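PDB 6CEQ: methyl-accepting chemotaxis protein from Vibrio cholerae, which is an Aer2-type chemoreceptor that senses oxygen through heme held in its PAS domains, the fragment here being the second of them. Local coordinates for residues Thr7-Ala12 with Tyr20-Leu25; Ala24-Leu29 with Phe43-Leu48; Thr89-Arg94 with Gly102-Leu107. All blocks are in the same frame, centred on the assembly; numbering follows the deposited sequence.

Contact 1. Residues Thr7-Ala12 with Tyr20-Leu25; sequences TNLMMA and YLNPAL. With HEM (protoporphyrin IX containing Fe), chain D.
Asn22 joins Thr7 and Leu9 by side-chain hydrogen bonds just where strand 18-21 gives way to helix 23-31. Its ND2 donates to Thr7 O at 2.7 Å, with that oxygen lying in the amide plane of Asn22 although ND2 stands above the Thr7 carbonyl plane. Its OD1 takes two N-H groups from opposite faces of the amide: Leu9 N at 3.0 Å and, as the N-cap bond, Leu25 N. A chi1 of 85° sets CG between the backbone N and carbonyl carbon, folding the amide back so that OD1 can serve both donors while ND2 meets Thr7. Backbone pairing continues the hairpin: Asn22 N donates to Leu9 O, and Met11 N to Tyr20 O at 2.8 Å, while the return bond from Tyr20 N to Met11 O is weak.

Among apolar contacts, Leu25 CD2 meets Met10 CB at 3.7 Å, and Leu21 CG touches Met10 CG. On the other face Met11 SD makes an oblique Met-aromatic contact, 5.0 Å from the Tyr20 ring centroid. The flexible thioether of Met10, bent at chi3, carries CE to 3.3 Å from heme CHC.

Three bonds thus fix the Asn22 amide, tying the start of the helix to the strand that supplies Met10 to the heme pocket.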
loop_
_atom_site.group_PDB
_atom_site.type_symbol
_atom_site.label_atom_id
_atom_site.label_comp_id
_atom_site.label_asym_id
_atom_site.label_seq_id
_atom_site.Cartn_x
_atom_site.Cartn_y
_atom_site.Cartn_z
ATOM N N THR A 7 3.783 1.391 12.597
ATOM C CA THR A 7 4.158 1.897 11.280
ATOM C C THR A 7 3.974 0.777 10.261
ATOM O O THR A 7 4.721 -0.203 10.283
ATOM C CB THR A 7 5.606 2.385 11.294
ATOM O OG1 THR A 7 5.778 3.351 12.336
ATOM C CG2 THR A 7 5.977 3.014 9.964
ATOM N N ASN A 8 2.973 0.915 9.390
ATOM C CA ASN A 8 2.680 -0.046 8.324
ATOM C C ASN A 8 3.101 0.553 6.992
ATOM O O ASN A 8 2.533 1.566 6.564
ATOM C CB ASN A 8 1.194 -0.400 8.276
ATOM C CG ASN A 8 0.680 -0.898 9.598
ATOM O OD1 ASN A 8 1.220 -1.847 10.163
ATOM N ND2 ASN A 8 -0.355 -0.253 10.112
ATOM N N LEU A 9 4.081 -0.069 6.338
ATOM C CA LEU A 9 4.706 0.503 5.151
ATOM C C LEU A 9 4.751 -0.507 4.012
ATOM O O LEU A 9 5.012 -1.697 4.225
ATOM C CB LEU A 9 6.143 0.968 5.430
ATOM C CG LEU A 9 6.414 2.055 6.466
ATOM C CD1 LEU A 9 7.910 2.311 6.519
ATOM C CD2 LEU A 9 5.653 3.342 6.152
ATOM N N MET A 10 4.543 -0.010 2.795
ATOM C CA MET A 10 4.605 -0.825 1.589
ATOM C C MET A 10 5.226 0.030 0.492
ATOM O O MET A 10 4.856 1.195 0.358
ATOM C CB MET A 10 3.194 -1.291 1.210
ATOM C CG MET A 10 3.071 -2.187 0.025
ATOM S SD MET A 10 1.427 -2.930 0.085
ATOM C CE MET A 10 0.388 -1.607 0.621
ATOM N N MET A 11 6.165 -0.529 -0.282
ATOM C CA MET A 11 6.861 0.216 -1.335
ATOM C C MET A 11 6.665 -0.438 -2.702
ATOM O O MET A 11 6.627 -1.667 -2.813
ATOM C CB MET A 11 8.366 0.313 -1.029
ATOM C CG MET A 11 8.703 1.027 0.278
ATOM S SD MET A 11 10.246 0.448 1.009
ATOM C CE MET A 11 11.282 0.237 -0.433
ATOM N N ALA A 12 6.560 0.383 -3.751
ATOM C CA ALA A 12 6.456 -0.115 -5.121
ATOM C C ALA A 12 7.396 0.669 -6.032
ATOM O O ALA A 12 7.839 1.767 -5.697
ATOM C CB ALA A 12 5.016 -0.023 -5.647
ATOM N N TYR A 20 8.438 -4.136 -1.445
ATOM C CA TYR A 20 8.729 -4.404 -0.044
ATOM C C TYR A 20 7.496 -4.121 0.802
ATOM O O TYR A 20 6.791 -3.137 0.566
ATOM C CB TYR A 20 9.904 -3.539 0.446
ATOM C CG TYR A 20 10.310 -3.794 1.886
ATOM C CD1 TYR A 20 11.059 -4.911 2.216
ATOM C CD2 TYR A 20 9.963 -2.910 2.904
ATOM C CE1 TYR A 20 11.432 -5.165 3.520
ATOM C CE2 TYR A 20 10.339 -3.154 4.229
ATOM C CZ TYR A 20 11.077 -4.284 4.520
ATOM O OH TYR A 20 11.469 -4.556 5.810
ATOM N N LEU A 21 7.252 -4.989 1.785
ATOM C CA LEU A 21 6.313 -4.748 2.872
ATOM C C LEU A 21 7.061 -4.874 4.186
ATOM O O LEU A 21 7.797 -5.847 4.386
ATOM C CB LEU A 21 5.149 -5.738 2.861
ATOM C CG LEU A 21 3.976 -5.444 1.936
ATOM C CD1 LEU A 21 4.269 -5.931 0.539
ATOM C CD2 LEU A 21 2.733 -6.119 2.485
ATOM N N ASN A 22 6.862 -3.915 5.085
ATOM C CA ASN A 22 7.559 -3.967 6.356
ATOM C C ASN A 22 6.868 -4.964 7.289
ATOM O O ASN A 22 5.765 -5.443 6.998
ATOM C CB ASN A 22 7.684 -2.553 6.946
ATOM C CG ASN A 22 6.470 -2.100 7.736
ATOM O OD1 ASN A 22 5.342 -2.543 7.514
ATOM N ND2 ASN A 22 6.702 -1.157 8.652
ATOM N N PRO A 23 7.535 -5.376 8.372
ATOM C CA PRO A 23 6.969 -6.468 9.188
ATOM C C PRO A 23 5.636 -6.128 9.820
ATOM O O PRO A 23 4.754 -6.995 9.904
ATOM C CB PRO A 23 8.053 -6.712 10.245
ATOM C CG PRO A 23 9.327 -6.235 9.586
ATOM C CD PRO A 23 8.910 -5.030 8.786
ATOM N N ALA A 24 5.470 -4.891 10.293
ATOM C CA ALA A 24 4.206 -4.522 10.915
ATOM C C ALA A 24 3.043 -4.713 9.952
ATOM O O ALA A 24 2.005 -5.277 10.323
ATOM C CB ALA A 24 4.271 -3.081 11.414
ATOM N N LEU A 25 3.213 -4.296 8.695
ATOM C CA LEU A 25 2.138 -4.471 7.722
ATOM C C LEU A 25 1.932 -5.944 7.377
ATOM O O LEU A 25 0.793 -6.396 7.228
ATOM C CB LEU A 25 2.428 -3.657 6.462
ATOM C CG LEU A 25 1.329 -3.745 5.405
ATOM C CD1 LEU A 25 -0.012 -3.308 6.002
ATOM C CD2 LEU A 25 1.709 -2.871 4.222
HETATM C CHA HEM D . -6.216 2.761 -2.394
HETATM C CHB HEM D . -1.671 2.982 -4.055
HETATM C CHC HEM D . -1.041 -1.560 -2.367
HETATM C CHD HEM D . -5.855 -2.080 -2.585
HETATM C C1A HEM D . -5.003 3.234 -2.844
HETATM C C2A HEM D . -4.674 4.596 -2.992
HETATM C C3A HEM D . -3.398 4.670 -3.459
HETATM C C4A HEM D . -2.926 3.351 -3.611
HETATM C CMA HEM D . -2.634 5.932 -3.763
HETATM C CAA HEM D . -5.574 5.765 -2.686
HETATM C CBA HEM D . -6.599 5.927 -3.810
HETATM C CGA HEM D . -7.600 6.986 -3.428
HETATM O O1A HEM D . -7.889 7.169 -2.224
HETATM O O2A HEM D . -8.143 7.682 -4.314
HETATM C C1B HEM D . -1.100 1.766 -3.652
HETATM C C2B HEM D . 0.296 1.516 -3.717
HETATM C C3B HEM D . 0.502 0.251 -3.249
HETATM C C4B HEM D . -0.835 -0.278 -2.889
HETATM C CMB HEM D . 1.354 2.469 -4.209
HETATM C CAB HEM D . 1.792 -0.450 -3.127
HETATM C CBB HEM D . 2.853 0.188 -2.641
HETATM C C1C HEM D . -2.306 -2.134 -2.293
HETATM C C2C HEM D . -2.601 -3.456 -1.925
HETATM C C3C HEM D . -3.979 -3.606 -1.987
HETATM C C4C HEM D . -4.521 -2.356 -2.398
HETATM C CMC HEM D . -1.604 -4.517 -1.534
HETATM C CAC HEM D . -4.739 -4.831 -1.682
HETATM C CBC HEM D . -4.389 -5.593 -0.651
HETATM C C1D HEM D . -6.331 -0.771 -2.472
HETATM C C2D HEM D . -7.745 -0.470 -2.222
HETATM C C3D HEM D . -7.843 0.872 -2.169
HETATM C C4D HEM D . -6.489 1.396 -2.384
HETATM C CMD HEM D . -8.864 -1.465 -2.059
HETATM C CAD HEM D . -9.095 1.675 -1.934
HETATM C CBD HEM D . -10.110 1.373 -3.037
HETATM C CGD HEM D . -9.501 1.679 -4.381
HETATM O O1D HEM D . -9.293 0.756 -5.198
HETATM O O2D HEM D . -9.203 2.857 -4.680
HETATM N NA HEM D . -3.918 2.488 -3.228
HETATM N NB HEM D . -1.729 0.689 -3.159
HETATM N NC HEM D . -3.477 -1.489 -2.574
HETATM N ND HEM D . -5.637 0.374 -2.560
HETATM FE FE HEM D . -3.805 0.547 -2.863
HETATM O O HOH W 1 -3.264 0.816 -0.384
#

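Contact 2. Residues Ala24-Leu29 with Phe43-Leu48; sequences ALLQLL and FKAAEL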
loop_
_atom_site.group_PDB
_atom_site.type_symbol
_atom_site.label_atom_id
_atom_site.label_comp_id
_atom_site.label_asym_id
_atom_site.label_seq_id
_atom_site.Cartn_x
_atom_site.Cartn_y
_atom_site.Cartn_z
ATOM N N ALA A 24 5.470 -4.891 10.293
ATOM C CA ALA A 24 4.206 -4.522 10.915
ATOM C C ALA A 24 3.043 -4.713 9.952
ATOM O O ALA A 24 2.005 -5.277 10.323
ATOM C CB ALA A 24 4.271 -3.081 11.414
ATOM N N LEU A 25 3.213 -4.296 8.695
ATOM C CA LEU A 25 2.138 -4.471 7.722
ATOM C C LEU A 25 1.932 -5.944 7.377
ATOM O O LEU A 25 0.793 -6.396 7.228
ATOM C CB LEU A 25 2.428 -3.657 6.462
ATOM C CG LEU A 25 1.329 -3.745 5.405
ATOM C CD1 LEU A 25 -0.012 -3.308 6.002
ATOM C CD2 LEU A 25 1.709 -2.871 4.222
ATOM N N LEU A 26 3.016 -6.707 7.236
ATOM C CA LEU A 26 2.875 -8.136 6.963
ATOM C C LEU A 26 2.131 -8.833 8.090
ATOM O O LEU A 26 1.267 -9.686 7.850
ATOM C CB LEU A 26 4.256 -8.763 6.768
ATOM C CG LEU A 26 4.882 -8.488 5.400
ATOM C CD1 LEU A 26 6.361 -8.886 5.371
ATOM C CD2 LEU A 26 4.092 -9.193 4.299
ATOM N N GLN A 27 2.463 -8.482 9.331
ATOM C CA GLN A 27 1.784 -9.066 10.483
ATOM C C GLN A 27 0.306 -8.713 10.479
ATOM O O GLN A 27 -0.561 -9.570 10.705
ATOM C CB GLN A 27 2.455 -8.587 11.773
ATOM C CG GLN A 27 1.882 -9.231 13.020
ATOM C CD GLN A 27 2.581 -8.767 14.288
ATOM O OE1 GLN A 27 3.809 -8.740 14.357
ATOM N NE2 GLN A 27 1.801 -8.372 15.283
ATOM N N LEU A 28 0.003 -7.440 10.230
ATOM C CA LEU A 28 -1.386 -7.003 10.195
ATOM C C LEU A 28 -2.159 -7.720 9.096
ATOM O O LEU A 28 -3.283 -8.195 9.316
ATOM C CB LEU A 28 -1.440 -5.489 9.984
ATOM C CG LEU A 28 -2.851 -4.935 9.784
ATOM C CD1 LEU A 28 -3.711 -5.196 11.004
ATOM C CD2 LEU A 28 -2.794 -3.447 9.474
ATOM N N LEU A 29 -1.582 -7.801 7.900
ATOM C CA LEU A 29 -2.311 -8.419 6.797
ATOM C C LEU A 29 -2.483 -9.911 7.019
ATOM O O LEU A 29 -3.462 -10.501 6.547
ATOM C CB LEU A 29 -1.596 -8.162 5.470
ATOM C CG LEU A 29 -1.449 -6.702 5.036
ATOM C CD1 LEU A 29 -0.763 -6.607 3.677
ATOM C CD2 LEU A 29 -2.780 -5.969 5.046
ATOM N N PHE A 43 -5.909 -13.911 -1.717
ATOM C CA PHE A 43 -4.919 -13.061 -1.065
ATOM C C PHE A 43 -3.995 -13.851 -0.141
ATOM O O PHE A 43 -4.449 -14.650 0.681
ATOM C CB PHE A 43 -5.638 -11.967 -0.275
ATOM C CG PHE A 43 -4.719 -10.981 0.376
ATOM C CD1 PHE A 43 -4.268 -9.869 -0.319
ATOM C CD2 PHE A 43 -4.318 -11.155 1.692
ATOM C CE1 PHE A 43 -3.427 -8.954 0.285
ATOM C CE2 PHE A 43 -3.474 -10.244 2.297
ATOM C CZ PHE A 43 -3.029 -9.143 1.595
ATOM N N LYS A 44 -2.689 -13.636 -0.310
ATOM C CA LYS A 44 -1.666 -14.110 0.620
ATOM C C LYS A 44 -0.653 -12.989 0.824
ATOM O O LYS A 44 0.026 -12.584 -0.124
ATOM C CB LYS A 44 -0.975 -15.377 0.112
ATOM C CG LYS A 44 -1.892 -16.549 -0.189
ATOM C CD LYS A 44 -1.117 -17.740 -0.744
ATOM C CE LYS A 44 -1.820 -19.057 -0.422
ATOM N NZ LYS A 44 -3.068 -18.869 0.370
ATOM N N ALA A 45 -0.546 -12.503 2.064
ATOM C CA ALA A 45 0.285 -11.332 2.351
ATOM C C ALA A 45 1.754 -11.559 2.001
ATOM O O ALA A 45 2.429 -10.644 1.511
ATOM C CB ALA A 45 0.146 -10.947 3.826
ATOM N N ALA A 46 2.275 -12.766 2.246
ATOM C CA ALA A 46 3.689 -13.068 2.011
ATOM C C ALA A 46 4.022 -13.189 0.535
ATOM O O ALA A 46 5.203 -13.321 0.178
ATOM C CB ALA A 46 4.070 -14.365 2.738
ATOM N N GLU A 47 2.989 -13.096 -0.305
ATOM C CA GLU A 47 3.025 -13.321 -1.743
ATOM C C GLU A 47 2.829 -12.027 -2.535
ATOM O O GLU A 47 2.736 -12.073 -3.767
ATOM C CB GLU A 47 1.873 -14.286 -2.076
ATOM C CG GLU A 47 1.907 -15.700 -1.444
ATOM C CD GLU A 47 2.025 -16.819 -2.485
ATOM O OE1 GLU A 47 1.482 -16.631 -3.617
ATOM O OE2 GLU A 47 2.612 -17.897 -2.197
ATOM N N LEU A 48 2.816 -10.868 -1.862
ATOM C CA LEU A 48 2.491 -9.595 -2.508
ATOM C C LEU A 48 3.669 -9.003 -3.268
ATOM O O LEU A 48 3.479 -8.353 -4.302
ATOM C CB LEU A 48 2.011 -8.597 -1.456
ATOM C CG LEU A 48 0.665 -8.863 -0.801
ATOM C CD1 LEU A 48 0.400 -7.807 0.264
ATOM C CD2 LEU A 48 -0.449 -8.855 -1.836
#
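The Phe43 ring receives Leu29 CD1 at its edge, in the ring plane, with 4.0 Å between that methyl and Phe43 CZ; the two side chains cross at about a right angle. A chi1 of -177°, placing CG opposite the backbone N, extends the ring toward helix 23-31. Phe43 also touches the heme and packs against Leu36 of helix 33-39, a position where a broad apolar ring can meet several partners at once.

The same Leu29 methyl also touches Leu48 CD1, 3.8 Å away, the side chains again nearly perpendicular. Lower on the leucine, its CB lies 3.7 Å from Ala45 CB. The small alanine lets the short 3-10 turn 45-47 come close to the helix, the CA atoms of Leu29 and Ala45 being 5.9 Å apart. Leu26, one helical turn earlier, reaches along the flank, its CD2 coming to 3.6 Å from Ala45 O and resting against the backbone. Leu21 of strand 18-21 adjoins Leu26, Leu29 and Leu48 alike.

No hydrogen bond crosses between the segments. The loop is held to the helix here by apolar packing between leucine methyls, a small alanine and a ring edge, and Leu29 contacts the edge of a heme-pocket aromatic.

Contact 3. Residues Thr89-Arg94 with Gly102-Leu107; sequences TCIAMR and GPALQL. Unlike the reference sequence in segment 102-107: Leu107 (reference Trp). With HEM (protoporphyrin IX containing Fe), chain D.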
loop_
_atom_site.group_PDB
_atom_site.type_symbol
_atom_site.label_atom_id
_atom_site.label_comp_id
_atom_site.label_asym_id
_atom_site.label_seq_id
_atom_site.Cartn_x
_atom_site.Cartn_y
_atom_site.Cartn_z
ATOM N N THR A 89 -1.187 7.355 3.376
ATOM C CA THR A 89 -0.237 8.375 2.953
ATOM C C THR A 89 0.669 7.784 1.889
ATOM O O THR A 89 1.235 6.711 2.092
ATOM C CB THR A 89 0.610 8.872 4.122
ATOM O OG1 THR A 89 -0.257 9.288 5.178
ATOM C CG2 THR A 89 1.472 10.046 3.678
ATOM N N CYS A 90 0.802 8.481 0.759
ATOM C CA CYS A 90 1.678 8.059 -0.328
ATOM C C CYS A 90 2.722 9.145 -0.562
ATOM O O CYS A 90 2.368 10.302 -0.810
ATOM C CB CYS A 90 0.867 7.813 -1.602
ATOM S SG CYS A 90 1.821 7.117 -2.958
ATOM N N ILE A 91 3.998 8.776 -0.478
ATOM C CA ILE A 91 5.099 9.717 -0.643
ATOM C C ILE A 91 6.024 9.207 -1.742
ATOM O O ILE A 91 6.054 8.017 -2.065
ATOM C CB ILE A 91 5.888 9.937 0.667
ATOM C CG1 ILE A 91 6.496 8.621 1.156
ATOM C CG2 ILE A 91 4.989 10.526 1.737
ATOM C CD1 ILE A 91 7.985 8.483 0.878
ATOM N N ALA A 92 6.793 10.133 -2.315
ATOM C CA ALA A 92 7.728 9.789 -3.374
ATOM C C ALA A 92 9.035 9.293 -2.772
ATOM O O ALA A 92 9.630 9.964 -1.923
ATOM C CB ALA A 92 7.990 11.006 -4.275
ATOM N N MET A 93 9.481 8.118 -3.210
ATOM C CA MET A 93 10.813 7.639 -2.873
ATOM C C MET A 93 11.787 8.110 -3.937
ATOM O O MET A 93 11.464 8.113 -5.124
ATOM C CB MET A 93 10.858 6.117 -2.788
ATOM C CG MET A 93 9.977 5.527 -1.737
ATOM S SD MET A 93 10.323 3.770 -1.585
ATOM C CE MET A 93 10.177 3.239 -3.294
ATOM N N ARG A 94 12.978 8.519 -3.513
ATOM C CA ARG A 94 13.974 8.999 -4.461
ATOM C C ARG A 94 15.316 8.323 -4.225
ATOM O O ARG A 94 15.624 7.900 -3.110
ATOM C CB ARG A 94 14.118 10.519 -4.368
ATOM C CG ARG A 94 12.803 11.222 -4.614
ATOM C CD ARG A 94 12.934 12.712 -4.593
ATOM N NE ARG A 94 11.673 13.338 -4.974
ATOM C CZ ARG A 94 11.282 13.540 -6.227
ATOM N NH1 ARG A 94 12.056 13.173 -7.245
ATOM N NH2 ARG A 94 10.110 14.111 -6.463
ATOM N N GLY A 102 9.676 5.473 -7.062
ATOM C CA GLY A 102 8.399 4.837 -6.883
ATOM C C GLY A 102 7.757 5.267 -5.584
ATOM O O GLY A 102 8.366 5.959 -4.770
ATOM N N PRO A 103 6.507 4.868 -5.372
ATOM C CA PRO A 103 5.772 5.328 -4.193
ATOM C C PRO A 103 6.062 4.482 -2.962
ATOM O O PRO A 103 6.306 3.276 -3.044
ATOM C CB PRO A 103 4.309 5.161 -4.619
ATOM C CG PRO A 103 4.354 3.959 -5.535
ATOM C CD PRO A 103 5.673 4.042 -6.263
ATOM N N ALA A 104 6.035 5.144 -1.811
ATOM C CA ALA A 104 5.989 4.485 -0.510
ATOM C C ALA A 104 4.658 4.820 0.146
ATOM O O ALA A 104 4.231 5.976 0.138
ATOM C CB ALA A 104 7.152 4.921 0.382
ATOM N N LEU A 105 4.004 3.806 0.696
ATOM C CA LEU A 105 2.691 3.931 1.305
ATOM C C LEU A 105 2.807 3.678 2.797
ATOM O O LEU A 105 3.412 2.682 3.212
ATOM C CB LEU A 105 1.714 2.906 0.740
ATOM C CG LEU A 105 0.796 3.040 -0.461
ATOM C CD1 LEU A 105 -0.326 2.061 -0.237
ATOM C CD2 LEU A 105 0.247 4.447 -0.654
ATOM N N GLN A 106 2.224 4.556 3.597
ATOM C CA GLN A 106 2.015 4.291 5.018
ATOM C C GLN A 106 0.517 4.191 5.272
ATOM O O GLN A 106 -0.246 5.057 4.836
ATOM C CB GLN A 106 2.628 5.376 5.901
ATOM C CG GLN A 106 2.472 5.077 7.387
ATOM C CD GLN A 106 3.441 5.850 8.259
ATOM O OE1 GLN A 106 4.306 6.568 7.763
ATOM N NE2 GLN A 106 3.297 5.701 9.575
ATOM N N LEU A 107 0.099 3.146 5.980
ATOM C CA LEU A 107 -1.308 2.925 6.288
ATOM C C LEU A 107 -1.501 2.994 7.793
ATOM O O LEU A 107 -0.807 2.292 8.541
ATOM C CB LEU A 107 -1.786 1.567 5.769
ATOM C CG LEU A 107 -1.751 1.319 4.257
ATOM C CD1 LEU A 107 -2.218 -0.085 3.962
ATOM C CD2 LEU A 107 -2.612 2.319 3.490
HETATM C CHA HEM D . -6.216 2.761 -2.394
HETATM C CHB HEM D . -1.671 2.982 -4.055
HETATM C CHC HEM D . -1.041 -1.560 -2.367
HETATM C CHD HEM D . -5.855 -2.080 -2.585
HETATM C C1A HEM D . -5.003 3.234 -2.844
HETATM C C2A HEM D . -4.674 4.596 -2.992
HETATM C C3A HEM D . -3.398 4.670 -3.459
HETATM C C4A HEM D . -2.926 3.351 -3.611
HETATM C CMA HEM D . -2.634 5.932 -3.763
HETATM C CAA HEM D . -5.574 5.765 -2.686
HETATM C CBA HEM D . -6.599 5.927 -3.810
HETATM C CGA HEM D . -7.600 6.986 -3.428
HETATM O O1A HEM D . -7.889 7.169 -2.224
HETATM O O2A HEM D . -8.143 7.682 -4.314
HETATM C C1B HEM D . -1.100 1.766 -3.652
HETATM C C2B HEM D . 0.296 1.516 -3.717
HETATM C C3B HEM D . 0.502 0.251 -3.249
HETATM C C4B HEM D . -0.835 -0.278 -2.889
HETATM C CMB HEM D . 1.354 2.469 -4.209
HETATM C CAB HEM D . 1.792 -0.450 -3.127
HETATM C CBB HEM D . 2.853 0.188 -2.641
HETATM C C1C HEM D . -2.306 -2.134 -2.293
HETATM C C2C HEM D . -2.601 -3.456 -1.925
HETATM C C3C HEM D . -3.979 -3.606 -1.987
HETATM C C4C HEM D . -4.521 -2.356 -2.398
HETATM C CMC HEM D . -1.604 -4.517 -1.534
HETATM C CAC HEM D . -4.739 -4.831 -1.682
HETATM C CBC HEM D . -4.389 -5.593 -0.651
HETATM C C1D HEM D . -6.331 -0.771 -2.472
HETATM C C2D HEM D . -7.745 -0.470 -2.222
HETATM C C3D HEM D . -7.843 0.872 -2.169
HETATM C C4D HEM D . -6.489 1.396 -2.384
HETATM C CMD HEM D . -8.864 -1.465 -2.059
HETATM C CAD HEM D . -9.095 1.675 -1.934
HETATM C CBD HEM D . -10.110 1.373 -3.037
HETATM C CGD HEM D . -9.501 1.679 -4.381
HETATM O O1D HEM D . -9.293 0.756 -5.198
HETATM O O2D HEM D . -9.203 2.857 -4.680
HETATM N NA HEM D . -3.918 2.488 -3.228
HETATM N NB HEM D . -1.729 0.689 -3.159
HETATM N NC HEM D . -3.477 -1.489 -2.574
HETATM N ND HEM D . -5.637 0.374 -2.560
HETATM FE FE HEM D . -3.805 0.547 -2.863
HETATM O O HOH W 2 -0.951 7.053 6.697
HETATM O O HOH W 1 -3.264 0.816 -0.384
#
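The antiparallel hairpin of strands 84-94 and 100-109 forms part of the PAS-domain sheet, and this contact is five pairs of its ladder, one face of which lines the heme pocket. Thr89 with Gln106, Ile91 with Ala104 and Met93 with Gly102 are hydrogen-bonded pairs; Cys90 with Leu105 and Ala92 with Pro103 are the non-hydrogen-bonded pairs between them. The bonds are short and fairly straight, as for Ala104 N to Ile91 O at 2.9 Å and 175°. A water adds a bridge at one end, accepting from Thr89 OG1 and donating to Gln106 O, so that carbonyl accepts from the water as well as from Thr89 N.

On the heme-facing side, Cys90 SG lies 3.6 Å from Pro103 CB, and Cys90 CB is equally close to Leu105 CD2. Leu105 turns its two methyls to different tasks: CD2 packs on the cysteine while CD1 reaches the porphyrin, 3.5 Å from heme C1B. Pro103 CG meets the heme methyl CMB at 3.6 Å. These apolar groups suit a porphyrin surface.

Across the sheet, the small Ala104 CB is flanked by Ile91 CD1 at 3.7 Å and Met93 CG at 3.6 Å. The Met93 chain, bent at chi3 (-52°), curls over Gly102, whose positive phi is a backbone shape that suits a residue with no side chain.

Strand 100-109 is the middle strand of the sheet, bonded on its other edge to strand 8-12 through Pro103, Leu105 and Leu107, while strand 84-94 has the outer strand 75-81 on its far side.

Overall arrangement
From the N terminus, contact 1 closes the turn between strands 8-12 and 18-21 and runs into helix 23-31. Contact 2 starts on that same helix, sharing Ala24 and Leu25, and closes the longer excursion through helix 33-39; Leu21 links the two, so that the first hairpin, helix 23-31 and the loop before helix 60-68 pack continuously. Contact 3 follows later in the chain, closing the hairpin of strands 84-94 and 100-109. None nests inside another. Contacts 1 and 3 meet laterally where strand 8-12 lies beside strand 100-109, with Met10 O probably bonded to Leu105 N, and both touch the heme. Contacts 2 and 3 do not touch, their centres being about 18 Å apart.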